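Long-range contacts in glucose-binding protein (Thermus thermophilus HB27, PDB 2B3F), which binds galactose or glucose and probably delivers the sugar to a binding-protein-dependent transport system: residues F6-A10 with T37-G43; G57-D61 with P283-N288; L87-W93 with L296-G300; Q170-E174 with S345-G349; W224-D229 with W244-M249. One frame throughout, in Å; residues are numbered along the deposited sequence.

Interaction 1 of 5, residues F6-A10 with T37-G43. With GAL (beta-D-galactopyranose), chain G.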
# COMPACT_ATOMS: atom_id res chain seq x y z
N PHE A 6 -5.93 0.96 16.70
CA PHE A 6 -4.94 -0.06 16.35
C PHE A 6 -4.46 0.19 14.91
O PHE A 6 -5.26 0.37 14.00
CB PHE A 6 -5.59 -1.43 16.53
CG PHE A 6 -4.65 -2.61 16.37
CD1 PHE A 6 -4.23 -3.33 17.48
CD2 PHE A 6 -4.27 -3.05 15.11
CE1 PHE A 6 -3.38 -4.44 17.35
CE2 PHE A 6 -3.44 -4.19 14.98
CZ PHE A 6 -3.01 -4.86 16.11
N SER A 7 -3.15 0.22 14.71
CA SER A 7 -2.59 0.49 13.39
C SER A 7 -1.13 0.03 13.36
O SER A 7 -0.59 -0.44 14.37
CB SER A 7 -2.65 1.99 13.04
OG SER A 7 -1.60 2.74 13.67
N TRP A 8 -0.51 0.19 12.20
CA TRP A 8 0.94 -0.01 12.10
C TRP A 8 1.70 1.27 11.81
O TRP A 8 2.84 1.26 11.31
CB TRP A 8 1.29 -1.14 11.14
CG TRP A 8 0.95 -1.03 9.72
CD1 TRP A 8 1.72 -0.54 8.70
CD2 TRP A 8 -0.23 -1.56 9.09
NE1 TRP A 8 1.09 -0.70 7.48
CE2 TRP A 8 -0.10 -1.34 7.69
CE3 TRP A 8 -1.38 -2.20 9.57
CZ2 TRP A 8 -1.10 -1.72 6.78
CZ3 TRP A 8 -2.35 -2.57 8.67
CH2 TRP A 8 -2.20 -2.34 7.30
N TRP A 9 1.09 2.41 12.18
CA TRP A 9 1.70 3.67 11.88
C TRP A 9 2.64 4.13 13.01
O TRP A 9 2.46 5.17 13.63
CB TRP A 9 0.62 4.69 11.52
CG TRP A 9 -0.02 4.41 10.21
CD1 TRP A 9 0.56 3.86 9.08
CD2 TRP A 9 -1.38 4.68 9.86
NE1 TRP A 9 -0.37 3.77 8.07
CE2 TRP A 9 -1.56 4.28 8.52
CE3 TRP A 9 -2.45 5.23 10.56
CZ2 TRP A 9 -2.78 4.42 7.86
CZ3 TRP A 9 -3.68 5.34 9.91
CH2 TRP A 9 -3.82 4.97 8.57
N ALA A 10 3.66 3.32 13.24
CA ALA A 10 4.64 3.58 14.28
C ALA A 10 5.80 4.41 13.75
O ALA A 10 6.04 4.49 12.53
CB ALA A 10 5.16 2.25 14.79
N THR A 37 -0.04 1.10 18.26
CA THR A 37 0.69 0.71 17.06
C THR A 37 1.42 -0.63 17.24
O THR A 37 1.97 -0.92 18.31
CB THR A 37 1.71 1.75 16.67
OG1 THR A 37 2.52 2.07 17.82
CG2 THR A 37 1.02 3.01 16.15
N VAL A 38 1.39 -1.43 16.19
CA VAL A 38 2.19 -2.66 16.10
C VAL A 38 3.21 -2.38 15.02
O VAL A 38 2.88 -2.22 13.86
CB VAL A 38 1.36 -3.91 15.76
CG1 VAL A 38 2.27 -5.12 15.59
CG2 VAL A 38 0.34 -4.16 16.84
N THR A 39 4.48 -2.31 15.42
CA THR A 39 5.52 -1.86 14.52
C THR A 39 5.83 -2.93 13.47
O THR A 39 6.02 -4.13 13.80
CB THR A 39 6.82 -1.57 15.29
OG1 THR A 39 6.54 -0.68 16.39
CG2 THR A 39 7.90 -0.97 14.35
N GLY A 40 5.85 -2.52 12.20
CA GLY A 40 6.17 -3.41 11.09
C GLY A 40 5.56 -2.92 9.79
O GLY A 40 4.34 -2.73 9.69
N GLY A 41 6.41 -2.72 8.79
CA GLY A 41 5.98 -2.25 7.49
C GLY A 41 4.88 -3.11 6.90
O GLY A 41 4.88 -4.34 7.06
N ALA A 42 3.94 -2.45 6.22
CA ALA A 42 2.87 -3.12 5.47
C ALA A 42 1.95 -4.00 6.31
O ALA A 42 1.18 -4.82 5.77
CB ALA A 42 3.43 -3.94 4.28
N GLY A 43 1.98 -3.84 7.63
CA GLY A 43 1.01 -4.52 8.48
C GLY A 43 1.20 -6.01 8.68
O GLY A 43 0.34 -6.67 9.23
C1 GAL G . 0.76 -0.13 3.66
C2 GAL G . -0.19 0.88 4.32
C3 GAL G . 0.40 2.28 4.38
C4 GAL G . 1.80 2.25 5.00
C5 GAL G . 2.63 1.13 4.32
C6 GAL G . 4.06 0.97 4.86
O1 GAL G . 0.22 -1.42 3.67
O2 GAL G . -1.45 0.87 3.61
O3 GAL G . -0.44 3.14 5.13
O4 GAL G . 1.65 2.05 6.38
O5 GAL G . 1.98 -0.12 4.40
O6 GAL G . 4.04 0.41 6.13
O HOH W 1 5.34 0.17 11.55
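The galactose site begins where the parallel strands 2-7 and 32-37 end side by side, and both segments run on from Ser7 and Thr37 into loops that close on the sugar. Val38 N gives a straight bond of 2.9 Å to Ser7 O, the last rung of the strand pair, while Phe6 CZ meets Val38 CG2 at 3.5 Å. Beyond it the loops part, and a water spans them, donating to Trp8 O and accepting from Gly40 N. Trp8 turns its CG between its own N and carbonyl carbon (chi1 63°), which lays the indole against the start of helix 44-55. Gly43, the N-cap of that helix, sits over the face with its CA 3.4 Å from the centroid of the Trp8 six-membered ring, a CH-pi contact; a side chain there would collide with the indole. This is the periplasmic binding-protein scheme of strand ends and helix starts lining the pocket. Three N-H groups reach galactose: Trp8 NE1 donates to O5 at 3.3 Å, Trp9 NE1 to O3 at 3.0 Å with a weak second bond to O4, and Ala42 N to O6 at 2.9 Å, nearly linear at 177°. Ser7 OG accepts from Trp9 N, an ST turn. Ala10 CB rests on Thr37 CB and, 3.6 Å away, Thr39 OG1. Gln64 holds Trp8 N, and the ring of His66 meets the indole.

Interaction 2 of 5, residues G57-D61 with P283-N288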
# COMPACT_ATOMS: atom_id res chain seq x y z
N GLY A 57 -11.16 -12.59 21.71
CA GLY A 57 -12.34 -11.82 22.11
C GLY A 57 -12.02 -10.47 22.73
O GLY A 57 -12.78 -9.96 23.56
N ASP A 58 -10.91 -9.86 22.31
CA ASP A 58 -10.45 -8.58 22.84
C ASP A 58 -10.17 -7.60 21.69
O ASP A 58 -9.04 -7.15 21.50
CB ASP A 58 -9.21 -8.79 23.71
CG ASP A 58 -8.77 -7.53 24.44
OD1 ASP A 58 -9.60 -6.62 24.65
OD2 ASP A 58 -7.58 -7.45 24.79
N PRO A 59 -11.22 -7.23 20.94
CA PRO A 59 -11.02 -6.30 19.84
C PRO A 59 -10.61 -4.90 20.29
O PRO A 59 -11.06 -4.43 21.35
CB PRO A 59 -12.41 -6.21 19.19
CG PRO A 59 -13.35 -6.57 20.25
CD PRO A 59 -12.64 -7.61 21.08
N PRO A 60 -9.78 -4.22 19.48
CA PRO A 60 -9.55 -2.82 19.75
C PRO A 60 -10.82 -2.06 19.34
O PRO A 60 -11.73 -2.65 18.77
CB PRO A 60 -8.38 -2.48 18.83
CG PRO A 60 -8.54 -3.39 17.70
CD PRO A 60 -9.08 -4.66 18.26
N ASP A 61 -10.90 -0.77 19.64
CA ASP A 61 -12.09 0.00 19.25
C ASP A 61 -12.22 0.16 17.74
O ASP A 61 -13.32 0.26 17.21
CB ASP A 61 -12.10 1.35 19.96
CG ASP A 61 -12.30 1.20 21.45
OD1 ASP A 61 -13.05 0.28 21.84
OD2 ASP A 61 -11.68 1.97 22.22
N PRO A 283 -15.33 -2.86 15.04
CA PRO A 283 -15.47 -4.24 15.50
C PRO A 283 -16.65 -4.41 16.44
O PRO A 283 -16.86 -3.57 17.31
CB PRO A 283 -14.16 -4.49 16.27
CG PRO A 283 -13.23 -3.42 15.83
CD PRO A 283 -14.06 -2.25 15.45
N LYS A 284 -17.39 -5.51 16.29
CA LYS A 284 -18.35 -5.92 17.31
C LYS A 284 -17.63 -6.15 18.64
O LYS A 284 -16.51 -6.68 18.69
CB LYS A 284 -19.07 -7.21 16.90
CG LYS A 284 -19.87 -7.10 15.64
CD LYS A 284 -20.64 -8.38 15.39
CE LYS A 284 -21.27 -8.40 14.04
NZ LYS A 284 -22.10 -9.62 13.90
N GLY A 285 -18.28 -5.73 19.73
CA GLY A 285 -17.71 -5.93 21.05
C GLY A 285 -16.73 -4.85 21.46
O GLY A 285 -16.15 -4.93 22.55
N ALA A 286 -16.52 -3.85 20.61
CA ALA A 286 -15.66 -2.73 20.98
C ALA A 286 -16.07 -2.18 22.35
O ALA A 286 -17.26 -2.00 22.61
CB ALA A 286 -15.73 -1.66 19.96
N LYS A 287 -15.09 -1.95 23.21
CA LYS A 287 -15.38 -1.45 24.54
C LYS A 287 -15.87 0.00 24.52
O LYS A 287 -16.67 0.40 25.38
CB LYS A 287 -14.17 -1.61 25.47
CG LYS A 287 -13.89 -3.06 25.84
CD LYS A 287 -12.68 -3.15 26.73
CE LYS A 287 -12.34 -4.58 27.11
NZ LYS A 287 -11.00 -4.61 27.78
N ASN A 288 -15.41 0.79 23.55
CA ASN A 288 -15.74 2.22 23.45
C ASN A 288 -16.38 2.54 22.10
O ASN A 288 -15.83 3.25 21.27
CB ASN A 288 -14.50 3.08 23.71
CG ASN A 288 -13.76 2.66 24.99
OD1 ASN A 288 -14.27 2.84 26.10
ND2 ASN A 288 -12.57 2.08 24.83
O HOH W 2 -9.22 -3.92 25.79
O HOH W 3 -12.28 -2.23 22.52
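Asp61 OD1 is gripped by Asn288 N at 3.0 Å, arriving from above the carboxylate plane, and by a water that also donates to Pro59 O and accepts from Lys287 N. The other oxygen, OD2, takes Asn288 ND2 at 2.8 Å on its syn side, with a nearly straight N-H (170°); Glu4 N of strand 2-7 is a further donor to OD2. One aspartate thus holds both the backbone and the side chain of Asn288, the N-cap residue of helix 289-299, with carboxylate and amide planes 77° apart. The contact ties the loop entering strand 62-66 to the type II turn Pro283-Ala286 and the helix start after it, at the sheet end far from the sugar. Prolines pack between the two segments: Pro59 CB lies 3.8 Å from Pro283 CB, and Pro59 CG reaches Lys284 O at 3.5 Å. At the outer edge the extended Lys287 brings NZ 4.0 Å from Asp58 OD1, a long salt bridge with a water joining the two.

Interaction 3 of 5, residues L87-W93 with L296-G300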
# COMPACT_ATOMS: atom_id res chain seq x y z
N LEU A 87 -24.43 4.71 9.14
CA LEU A 87 -23.47 5.78 9.31
C LEU A 87 -23.13 6.42 7.97
O LEU A 87 -23.02 7.64 7.87
CB LEU A 87 -22.19 5.26 10.00
CG LEU A 87 -21.12 6.28 10.30
CD1 LEU A 87 -21.63 7.32 11.27
CD2 LEU A 87 -19.90 5.55 10.87
N PHE A 88 -22.96 5.61 6.94
CA PHE A 88 -22.70 6.12 5.59
C PHE A 88 -23.84 7.02 5.14
O PHE A 88 -23.61 8.09 4.57
CB PHE A 88 -22.46 4.98 4.59
CG PHE A 88 -21.00 4.59 4.47
CD1 PHE A 88 -20.37 3.88 5.50
CD2 PHE A 88 -20.26 4.96 3.37
CE1 PHE A 88 -19.02 3.55 5.40
CE2 PHE A 88 -18.89 4.63 3.27
CZ PHE A 88 -18.29 3.93 4.30
N ARG A 89 -25.08 6.60 5.40
CA ARG A 89 -26.22 7.44 5.05
C ARG A 89 -26.20 8.74 5.85
O ARG A 89 -26.30 9.83 5.28
CB ARG A 89 -27.52 6.70 5.30
CG ARG A 89 -27.78 5.60 4.29
CD ARG A 89 -29.21 5.08 4.35
NE ARG A 89 -29.40 4.14 5.46
CZ ARG A 89 -29.08 2.84 5.43
NH1 ARG A 89 -28.56 2.28 4.33
NH2 ARG A 89 -29.29 2.08 6.51
N GLN A 90 -26.03 8.62 7.16
CA GLN A 90 -25.98 9.78 8.04
C GLN A 90 -24.97 10.83 7.57
O GLN A 90 -25.25 12.02 7.61
CB GLN A 90 -25.67 9.35 9.47
CG GLN A 90 -25.28 10.49 10.39
CD GLN A 90 -25.02 10.02 11.81
OE1 GLN A 90 -25.91 9.48 12.46
NE2 GLN A 90 -23.79 10.24 12.30
N GLU A 91 -23.79 10.39 7.15
CA GLU A 91 -22.67 11.28 6.83
C GLU A 91 -22.59 11.71 5.36
O GLU A 91 -21.73 12.50 5.01
CB GLU A 91 -21.33 10.61 7.24
CG GLU A 91 -21.22 10.31 8.72
CD GLU A 91 -21.10 11.55 9.58
OE1 GLU A 91 -20.31 12.45 9.23
OE2 GLU A 91 -21.81 11.62 10.62
N GLY A 92 -23.47 11.19 4.51
CA GLY A 92 -23.45 11.52 3.09
C GLY A 92 -22.28 10.90 2.34
O GLY A 92 -21.86 11.40 1.30
N TRP A 93 -21.75 9.79 2.86
CA TRP A 93 -20.52 9.24 2.30
C TRP A 93 -20.68 8.50 0.97
O TRP A 93 -19.72 8.33 0.25
CB TRP A 93 -19.84 8.32 3.30
CG TRP A 93 -19.19 9.02 4.47
CD1 TRP A 93 -18.76 10.31 4.52
CD2 TRP A 93 -18.86 8.43 5.73
NE1 TRP A 93 -18.19 10.55 5.76
CE2 TRP A 93 -18.25 9.41 6.51
CE3 TRP A 93 -19.04 7.15 6.27
CZ2 TRP A 93 -17.82 9.16 7.81
CZ3 TRP A 93 -18.62 6.91 7.55
CH2 TRP A 93 -18.00 7.91 8.30
N LEU A 296 -14.57 7.34 13.33
CA LEU A 296 -14.95 7.07 11.93
C LEU A 296 -15.48 8.32 11.23
O LEU A 296 -15.14 8.60 10.07
CB LEU A 296 -15.99 5.94 11.85
CG LEU A 296 -15.58 4.59 12.43
CD1 LEU A 296 -16.66 3.56 12.20
CD2 LEU A 296 -14.23 4.12 11.84
N ARG A 297 -16.30 9.10 11.94
CA ARG A 297 -16.85 10.32 11.36
C ARG A 297 -15.74 11.32 11.04
O ARG A 297 -15.79 12.00 10.02
CB ARG A 297 -17.89 10.94 12.30
CG ARG A 297 -19.12 10.06 12.49
CD ARG A 297 -20.10 10.64 13.50
NE ARG A 297 -20.41 12.02 13.12
CZ ARG A 297 -20.33 13.08 13.92
NH1 ARG A 297 -19.99 12.97 15.20
NH2 ARG A 297 -20.63 14.29 13.43
N LEU A 298 -14.72 11.36 11.90
CA LEU A 298 -13.57 12.21 11.65
C LEU A 298 -12.72 11.74 10.47
O LEU A 298 -12.38 12.51 9.58
CB LEU A 298 -12.70 12.32 12.91
CG LEU A 298 -11.35 13.01 12.72
CD1 LEU A 298 -11.51 14.43 12.28
CD2 LEU A 298 -10.52 12.95 14.00
N VAL A 299 -12.36 10.46 10.46
CA VAL A 299 -11.47 9.97 9.38
C VAL A 299 -12.18 9.98 8.03
O VAL A 299 -11.53 10.06 7.00
CB VAL A 299 -10.83 8.58 9.69
CG1 VAL A 299 -10.11 8.59 11.05
CG2 VAL A 299 -11.81 7.50 9.64
N GLY A 300 -13.51 9.93 8.03
CA GLY A 300 -14.31 10.07 6.80
C GLY A 300 -14.58 11.50 6.32
O GLY A 300 -15.18 11.69 5.26
O HOH W 4 -17.66 12.53 8.07
O HOH W 5 -23.17 13.93 11.20
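Trp93 points the rim of its six-membered ring at the last turn of helix 289-299, its CH2 3.4 Å from Leu296 O and its edge meeting Arg297 CA near the ring plane. Two helix ends pack here: helix 85-91 closes at Gly92 in a Schellman motif, whose positive phi turns the chain so that Trp93 comes back over the neighbouring helix. Gly300 makes room for the indole, since a CB on it would run into Trp93 CZ2. On the outer side Glu91 OE2 collects two donors, Arg297 NE at 2.9 Å, in a salt bridge that comes from above the carboxylate plane, and Gln90 NE2, which meets the anti lone pair of OE2 in a bond of 177°. The guanidinium gets there because the Arg297 chain bends at chi3 (53°), and its NH1 is held by Asn294. A leucine in place of Glu91 would probably leave Arg297 NE and Gln90 NE2 without their shared acceptor and the arginine's charge without this mate. One water takes part as well, donating to Glu91 OE1 and Arg297 O and accepting a weak bond from Trp93 NE1. Nearby, Leu87 lies across Leu296 and Arg297 at about a right angle, with CD1 3.9 Å from Arg297 CG and CD2 4.0 Å from Leu296 CD1.

Interaction 4 of 5, residues Q170-E174 with S345-G349. With GAL (beta-D-galactopyranose), chain G.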
# COMPACT_ATOMS: atom_id res chain seq x y z
N GLN A 170 7.94 -8.36 -2.59
CA GLN A 170 6.59 -8.59 -3.12
C GLN A 170 6.06 -7.32 -3.76
O GLN A 170 5.44 -7.36 -4.82
CB GLN A 170 5.65 -9.01 -2.01
CG GLN A 170 5.99 -10.32 -1.27
CD GLN A 170 4.92 -10.63 -0.23
OE1 GLN A 170 3.73 -10.57 -0.54
NE2 GLN A 170 5.33 -10.94 0.99
N HIS A 171 6.30 -6.18 -3.10
CA HIS A 171 5.89 -4.87 -3.58
C HIS A 171 6.48 -4.58 -4.95
O HIS A 171 5.77 -4.17 -5.86
CB HIS A 171 6.28 -3.77 -2.60
CG HIS A 171 5.64 -2.46 -2.92
ND1 HIS A 171 4.55 -1.98 -2.23
CD2 HIS A 171 5.91 -1.57 -3.91
CE1 HIS A 171 4.18 -0.83 -2.77
NE2 HIS A 171 5.00 -0.55 -3.78
N LEU A 172 7.78 -4.80 -5.09
CA LEU A 172 8.43 -4.68 -6.39
C LEU A 172 7.78 -5.62 -7.42
O LEU A 172 7.50 -5.21 -8.56
CB LEU A 172 9.89 -5.04 -6.24
CG LEU A 172 10.70 -5.11 -7.51
CD1 LEU A 172 10.72 -3.77 -8.25
CD2 LEU A 172 12.12 -5.57 -7.09
N TRP A 173 7.54 -6.86 -7.02
CA TRP A 173 6.95 -7.86 -7.91
C TRP A 173 5.59 -7.40 -8.48
O TRP A 173 5.35 -7.57 -9.66
CB TRP A 173 6.75 -9.20 -7.20
CG TRP A 173 6.21 -10.29 -8.10
CD1 TRP A 173 6.94 -11.16 -8.87
CD2 TRP A 173 4.83 -10.63 -8.33
NE1 TRP A 173 6.11 -12.01 -9.56
CE2 TRP A 173 4.81 -11.71 -9.25
CE3 TRP A 173 3.61 -10.12 -7.86
CZ2 TRP A 173 3.61 -12.30 -9.69
CZ3 TRP A 173 2.43 -10.70 -8.29
CH2 TRP A 173 2.44 -11.78 -9.21
N GLU A 174 4.74 -6.77 -7.68
CA GLU A 174 3.40 -6.41 -8.22
C GLU A 174 3.52 -5.33 -9.30
O GLU A 174 2.74 -5.32 -10.25
CB GLU A 174 2.37 -6.08 -7.14
CG GLU A 174 2.58 -4.85 -6.30
CD GLU A 174 1.47 -4.70 -5.25
OE1 GLU A 174 0.75 -5.70 -4.97
OE2 GLU A 174 1.34 -3.59 -4.69
N SER A 345 -3.82 -3.20 -5.58
CA SER A 345 -2.64 -3.88 -5.03
C SER A 345 -2.94 -5.24 -4.43
O SER A 345 -3.95 -5.45 -3.77
CB SER A 345 -2.03 -2.99 -3.94
OG SER A 345 -0.93 -3.62 -3.29
N LEU A 346 -2.00 -6.18 -4.65
CA LEU A 346 -1.96 -7.45 -3.93
C LEU A 346 -1.37 -7.29 -2.53
O LEU A 346 -1.93 -7.75 -1.53
CB LEU A 346 -1.08 -8.46 -4.70
CG LEU A 346 -0.59 -9.70 -3.95
CD1 LEU A 346 -1.77 -10.56 -3.50
CD2 LEU A 346 0.34 -10.50 -4.85
N VAL A 347 -0.19 -6.69 -2.46
CA VAL A 347 0.55 -6.67 -1.21
C VAL A 347 -0.17 -5.83 -0.16
O VAL A 347 -0.05 -6.06 1.05
CB VAL A 347 2.00 -6.18 -1.47
CG1 VAL A 347 2.78 -6.08 -0.18
CG2 VAL A 347 2.66 -7.14 -2.46
N HIS A 348 -0.99 -4.90 -0.64
CA HIS A 348 -1.69 -3.96 0.24
C HIS A 348 -3.22 -4.16 0.20
O HIS A 348 -3.97 -3.20 0.39
CB HIS A 348 -1.23 -2.55 -0.06
CG HIS A 348 0.27 -2.41 0.01
ND1 HIS A 348 0.95 -2.36 1.20
CD2 HIS A 348 1.20 -2.41 -0.97
CE1 HIS A 348 2.24 -2.32 0.95
NE2 HIS A 348 2.43 -2.36 -0.36
N GLY A 349 -3.64 -5.40 -0.04
CA GLY A 349 -4.96 -5.87 0.40
C GLY A 349 -6.17 -5.67 -0.47
O GLY A 349 -7.27 -6.08 -0.08
C1 GAL G . 0.76 -0.13 3.66
C2 GAL G . -0.19 0.88 4.32
C3 GAL G . 0.40 2.28 4.38
C4 GAL G . 1.80 2.25 5.00
C5 GAL G . 2.63 1.13 4.32
C6 GAL G . 4.06 0.97 4.86
O1 GAL G . 0.22 -1.42 3.67
O2 GAL G . -1.45 0.87 3.61
O3 GAL G . -0.44 3.14 5.13
O4 GAL G . 1.65 2.05 6.38
O5 GAL G . 1.98 -0.12 4.40
O6 GAL G . 4.04 0.41 6.13
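Glu174 OE2 takes the hydroxyl of Ser345 at 2.7 Å on its syn lone pair, and OE1 takes Val347 N at 2.9 Å, with a weaker bond from Leu346 N. The glutamate thereby clasps the type I turn Leu346-Gly349 from helix 166-190, and Ser345 OG, in an ST motif, accepts from His348 N at the same time. Extended beyond a CG lodged between N and carbonyl carbon (chi1 67°), the Glu174 chain leads the buried carboxylate to the turn, where Ser121 OG also bonds OE2. In its place a glutamine, whose amide NH2 cannot accept, would probably leave either Ser345 OG or the two backbone N-H groups without their mate. The turn matters to the sugar site: His348 ND1 bonds galactose O1 at 2.7 Å, while its NE2 meets His171 ND1 at 2.9 Å. That second bond runs rim to rim, the ring planes 63° apart, and Ser121 O holds the far nitrogen of His171, making His171 a second-shell support for His348. Packing continues outward, Trp173 CZ3 lying 4.0 Å from Leu346 CD2. One turn earlier on the same side of the helix, Gln170 CB meets Val347 CG2 at 3.6 Å.

Interaction 5 of 5, residues W224-D229 with W244-M249. With GAL (beta-D-galactopyranose), chain G.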
# COMPACT_ATOMS: atom_id res chain seq x y z
N TRP A 224 11.56 -0.59 4.71
CA TRP A 224 11.27 0.20 3.53
C TRP A 224 11.91 1.58 3.61
O TRP A 224 12.40 2.05 2.60
CB TRP A 224 9.77 0.27 3.23
CG TRP A 224 8.95 1.16 4.13
CD1 TRP A 224 8.21 0.78 5.21
CD2 TRP A 224 8.76 2.57 4.00
NE1 TRP A 224 7.56 1.87 5.76
CE2 TRP A 224 7.92 2.98 5.05
CE3 TRP A 224 9.25 3.54 3.12
CZ2 TRP A 224 7.54 4.31 5.22
CZ3 TRP A 224 8.90 4.86 3.31
CH2 TRP A 224 8.04 5.23 4.34
N GLN A 225 11.95 2.18 4.80
CA GLN A 225 12.58 3.50 4.96
C GLN A 225 14.08 3.44 4.67
O GLN A 225 14.62 4.30 4.00
CB GLN A 225 12.36 4.06 6.35
CG GLN A 225 10.87 4.31 6.72
CD GLN A 225 10.24 3.18 7.48
OE1 GLN A 225 10.54 1.99 7.25
NE2 GLN A 225 9.35 3.53 8.43
N GLN A 226 14.72 2.38 5.15
CA GLN A 226 16.17 2.21 4.88
C GLN A 226 16.47 2.05 3.40
O GLN A 226 17.49 2.50 2.91
CB GLN A 226 16.72 1.02 5.66
CG GLN A 226 16.87 1.32 7.12
CD GLN A 226 17.46 0.18 7.90
OE1 GLN A 226 16.94 -0.93 7.89
NE2 GLN A 226 18.56 0.46 8.60
N ALA A 227 15.58 1.37 2.68
CA ALA A 227 15.74 1.24 1.23
C ALA A 227 15.57 2.63 0.54
O ALA A 227 16.30 2.96 -0.39
CB ALA A 227 14.77 0.23 0.68
N VAL A 228 14.58 3.42 0.97
CA VAL A 228 14.46 4.78 0.45
C VAL A 228 15.73 5.58 0.74
O VAL A 228 16.21 6.30 -0.13
CB VAL A 228 13.20 5.52 1.03
CG1 VAL A 228 13.19 6.99 0.58
CG2 VAL A 228 11.93 4.81 0.55
N ASP A 229 16.24 5.43 1.96
CA ASP A 229 17.45 6.12 2.39
C ASP A 229 18.60 5.85 1.41
O ASP A 229 19.39 6.75 1.16
CB ASP A 229 17.87 5.67 3.79
CG ASP A 229 17.02 6.25 4.89
OD1 ASP A 229 16.20 7.18 4.64
OD2 ASP A 229 17.19 5.77 6.03
N TRP A 244 3.75 6.40 0.49
CA TRP A 244 4.18 6.69 1.86
C TRP A 244 5.66 7.14 1.85
O TRP A 244 6.12 7.82 2.76
CB TRP A 244 3.99 5.49 2.80
CG TRP A 244 4.41 4.15 2.26
CD1 TRP A 244 5.63 3.53 2.41
CD2 TRP A 244 3.58 3.23 1.53
NE1 TRP A 244 5.60 2.29 1.79
CE2 TRP A 244 4.36 2.10 1.24
CE3 TRP A 244 2.25 3.28 1.08
CZ2 TRP A 244 3.84 1.01 0.53
CZ3 TRP A 244 1.75 2.22 0.37
CH2 TRP A 244 2.53 1.09 0.10
N ALA A 245 6.38 6.76 0.80
CA ALA A 245 7.79 7.20 0.63
C ALA A 245 7.89 8.70 0.44
O ALA A 245 8.79 9.33 0.98
CB ALA A 245 8.45 6.47 -0.53
N ALA A 246 6.94 9.29 -0.29
CA ALA A 246 6.90 10.74 -0.44
C ALA A 246 6.66 11.41 0.92
O ALA A 246 7.33 12.40 1.24
CB ALA A 246 5.84 11.17 -1.47
N GLY A 247 5.75 10.87 1.73
CA GLY A 247 5.51 11.38 3.07
C GLY A 247 6.77 11.33 3.91
O GLY A 247 7.10 12.27 4.60
N TYR A 248 7.49 10.21 3.84
CA TYR A 248 8.75 10.07 4.61
C TYR A 248 9.75 11.14 4.19
O TYR A 248 10.29 11.87 5.03
CB TYR A 248 9.31 8.68 4.40
CG TYR A 248 10.68 8.44 4.98
CD1 TYR A 248 10.90 8.49 6.34
CD2 TYR A 248 11.74 8.12 4.14
CE1 TYR A 248 12.21 8.25 6.87
CE2 TYR A 248 13.02 7.88 4.67
CZ TYR A 248 13.23 7.94 6.01
OH TYR A 248 14.51 7.70 6.51
N MET A 249 9.98 11.24 2.90
CA MET A 249 10.98 12.17 2.38
C MET A 249 10.64 13.66 2.68
O MET A 249 11.56 14.47 2.85
CB MET A 249 11.19 11.92 0.89
CG MET A 249 11.98 10.65 0.61
SD MET A 249 12.50 10.44 -1.09
CE MET A 249 10.97 9.85 -1.81
C1 GAL G . 0.76 -0.13 3.66
C2 GAL G . -0.19 0.88 4.32
C3 GAL G . 0.40 2.28 4.38
C4 GAL G . 1.80 2.25 5.00
C5 GAL G . 2.63 1.13 4.32
C6 GAL G . 4.06 0.97 4.86
O1 GAL G . 0.22 -1.42 3.67
O2 GAL G . -1.45 0.87 3.61
O3 GAL G . -0.44 3.14 5.13
O4 GAL G . 1.65 2.05 6.38
O5 GAL G . 1.98 -0.12 4.40
O6 GAL G . 4.04 0.41 6.13
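Tyr248 leaves its helix with CB against Trp224 CH2, 3.7 Å away, and fits as a knob into the hole formed by Trp224, Gln225, Val228 and Asp229 on helix 224-233. The two short helices cross at -68° with their axes 10.7 Å apart, and they bring an aromatic cluster to the wall of the galactose pocket. With CG anti to its N (chi1 173°), the tyrosine ring is carried across helix 224-233. There CD2 touches Val228 CG1 at 4.0 Å, Gln225 CG lies over the ring face in a CH-pi contact, and at the tip OH donates to Asp229 OD1 at 2.6 Å, meeting the syn lone pair of OD1. Beside it, the edge of Trp244 points at the face of Trp224 in a T-shaped pair, planes at 78°, Trp244 CD1 being 3.5 Å from Trp224 CZ2. Gln225 CD covers the other face of Trp224, and the indole nitrogen of Trp224 is held by Glu13, which itself hydrogen-bonds galactose. Val228 CG2 meets Ala245 CB beside the aromatic cluster. Trp244 is the platform for the sugar: galactose C5 stands over the centre of its face, 3.6 Å from Trp244 CD2.

How the interactions relate
Interactions 1, 4 and 5 surround the galactose, their centres 15 to 17 Å apart. Interaction 1 brings the ends of strands 2-7 and 32-37 to the sugar; interaction 5 supplies helices 224-233 and 244-252, and interaction 4 joins helix 166-190 to the loop after strand 341-344. Ala42 packs on His348, and His348 and His171 on Trp244. Interactions 2 and 3 hold the two ends of helix 289-299, about 20 Å apart between centres, and Pro60 packs on Phe6 of interaction 1. Interaction 1 closes first along the chain; interactions 2, 3 and 4 then interlace, each spanning interaction 5. The pocket thus gathers segments far apart in sequence, while interactions 2 and 3 join parts of the fold away from the sugar.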